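Local coordinates for RsfP (Uncultured bacterium, PDB 4GLF), which is a member of the phosphorylase superfamily and probably catalyses phosphorolysis of purine nucleosides, possibly including 5'-methylthio derivatives, at residues S95-G100 / Y214-L219. Numbering follows the deposited sequence.
Sequences SVSAVG and YATLAL
Tyr214 reaches along its strand to lay the end of its phenol against Ser95 of the neighbouring strand. CB makes no contact with Ser95; with CG anti to the backbone N (chi1 175°), the ring runs forward along the strand. Contact begins at CE2, 3.6 Å from Ser95 CB. Next comes CZ, which meets the same carbon. OH lies 3.2 Å from Ser95 CB, and the ring approaches this carbon obliquely. Tyr214 OH and Ser95 OG both hydrogen bond to Glu203 OE1, on helix 200-209. With an alanine in place of Tyr214, a gap would probably open beside Ser95 CB and Glu203 OE1 would lose one of its two hydroxyl partners.

The backbones pair in parallel register, Ser95 with Thr216 through Ala98 with Leu219. Five hydrogen bonds join them. Ser95 N gives a nearly straight one to Ala215 O (2.9 Å, 176°), and Leu217 N binds Ser95 O at 2.8 Å. Ser97 O accepts from Leu219 N and Ser97 N donates to Leu217 O. At the far end Val99 N meets Leu219 O from above the carbonyl plane.

Val96 CG1 touches Leu219 CD1 at 4.0 Å, with Leu217 beside them. Ser95, Ser97 and Thr216 line the other face, where Thr216 OG1 hydrogen bonds to Asn200. Val99 CG2 packs on Ala218 CB at 3.8 Å. These are two strands of the mixed sheet at the core of the phosphorylase fold. Chemically, an apolar face packs on helix 238-263, while on helix 200-209 Glu203 and Asn200 hold the buried hydroxyls of Ser95, Tyr214 and Thr216.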
loop_
_atom_site.group_PDB
_atom_site.type_symbol
_atom_site.label_atom_id
_atom_site.label_comp_id
_atom_site.label_asym_id
_atom_site.label_seq_id
_atom_site.Cartn_x
_atom_site.Cartn_y
_atom_site.Cartn_z
ATOM N N SER A 95 20.193 0.068 -13.901
ATOM C CA SER A 95 20.038 -0.195 -12.477
ATOM C C SER A 95 20.422 -1.657 -12.143
ATOM O O SER A 95 19.901 -2.606 -12.738
ATOM C CB SER A 95 18.572 0.003 -12.118
ATOM O OG SER A 95 18.411 -0.466 -10.759
ATOM N N VAL A 96 21.286 -1.867 -11.193
ATOM C CA VAL A 96 21.754 -3.203 -10.938
ATOM C C VAL A 96 21.242 -3.576 -9.579
ATOM O O VAL A 96 21.432 -2.823 -8.617
ATOM C CB VAL A 96 23.302 -3.264 -10.986
ATOM C CG1 VAL A 96 23.807 -4.652 -10.609
ATOM C CG2 VAL A 96 23.808 -2.884 -12.388
ATOM N N SER A 97 20.534 -4.703 -9.455
ATOM C CA SER A 97 20.008 -5.023 -8.126
ATOM C C SER A 97 19.909 -6.516 -7.779
ATOM O O SER A 97 19.755 -7.372 -8.681
ATOM C CB SER A 97 18.697 -4.283 -7.889
ATOM O OG SER A 97 17.668 -4.846 -8.643
ATOM N N ALA A 98 20.023 -6.834 -6.488
ATOM C CA ALA A 98 19.953 -8.259 -6.036
ATOM C C ALA A 98 18.483 -8.644 -5.960
ATOM O O ALA A 98 17.646 -7.803 -5.543
ATOM C CB ALA A 98 20.671 -8.432 -4.671
ATOM N N VAL A 99 18.119 -9.860 -6.398
ATOM C CA VAL A 99 16.698 -10.251 -6.413
ATOM C C VAL A 99 16.543 -11.710 -5.968
ATOM O O VAL A 99 17.515 -12.528 -5.984
ATOM C CB VAL A 99 15.951 -10.044 -7.803
ATOM C CG1 VAL A 99 15.891 -8.574 -8.217
ATOM C CG2 VAL A 99 16.596 -10.904 -8.888
ATOM N N GLY A 100 15.354 -12.013 -5.462
ATOM C CA GLY A 100 15.009 -13.389 -5.097
ATOM C C GLY A 100 14.309 -13.932 -6.353
ATOM O O GLY A 100 13.622 -13.177 -7.079
ATOM N N TYR A 214 15.621 3.812 -18.813
ATOM C CA TYR A 214 16.004 3.107 -17.600
ATOM C C TYR A 214 15.735 1.625 -17.816
ATOM O O TYR A 214 14.647 1.251 -18.241
ATOM C CB TYR A 214 15.145 3.610 -16.428
ATOM C CG TYR A 214 15.324 2.880 -15.074
ATOM C CD1 TYR A 214 14.554 1.761 -14.767
ATOM C CD2 TYR A 214 16.158 3.379 -14.097
ATOM C CE1 TYR A 214 14.705 1.100 -13.570
ATOM C CE2 TYR A 214 16.302 2.742 -12.876
ATOM C CZ TYR A 214 15.553 1.622 -12.607
ATOM O OH TYR A 214 15.629 0.947 -11.394
ATOM N N ALA A 215 16.687 0.767 -17.433
ATOM C CA ALA A 215 16.475 -0.678 -17.472
ATOM C C ALA A 215 17.235 -1.354 -16.331
ATOM O O ALA A 215 18.138 -0.777 -15.714
ATOM C CB ALA A 215 16.792 -1.274 -18.837
ATOM N N THR A 216 16.824 -2.563 -16.013
ATOM C CA THR A 216 17.359 -3.223 -14.825
ATOM C C THR A 216 18.196 -4.456 -15.236
ATOM O O THR A 216 17.786 -5.245 -16.095
ATOM C CB THR A 216 16.164 -3.671 -13.916
ATOM O OG1 THR A 216 15.508 -2.503 -13.366
ATOM C CG2 THR A 216 16.646 -4.525 -12.793
ATOM N N LEU A 217 19.335 -4.603 -14.612
ATOM C CA LEU A 217 20.040 -5.879 -14.582
ATOM C C LEU A 217 19.895 -6.569 -13.152
ATOM O O LEU A 217 20.487 -6.105 -12.132
ATOM C CB LEU A 217 21.532 -5.614 -14.831
ATOM C CG LEU A 217 22.455 -6.848 -14.695
ATOM C CD1 LEU A 217 22.105 -7.798 -15.783
ATOM C CD2 LEU A 217 23.934 -6.489 -14.929
ATOM N N ALA A 218 19.118 -7.632 -13.088
ATOM C CA ALA A 218 18.769 -8.243 -11.792
ATOM C C ALA A 218 19.718 -9.420 -11.544
ATOM O O ALA A 218 19.951 -10.193 -12.464
ATOM C CB ALA A 218 17.312 -8.628 -11.830
ATOM N N LEU A 219 20.276 -9.556 -10.346
ATOM C CA LEU A 219 21.190 -10.630 -10.029
ATOM C C LEU A 219 20.503 -11.553 -9.040
ATOM O O LEU A 219 20.224 -11.186 -7.907
ATOM C CB LEU A 219 22.495 -10.089 -9.350
ATOM C CG LEU A 219 23.119 -8.840 -10.020
ATOM C CD1 LEU A 219 24.322 -8.373 -9.197
ATOM C CD2 LEU A 219 23.555 -9.245 -11.447
#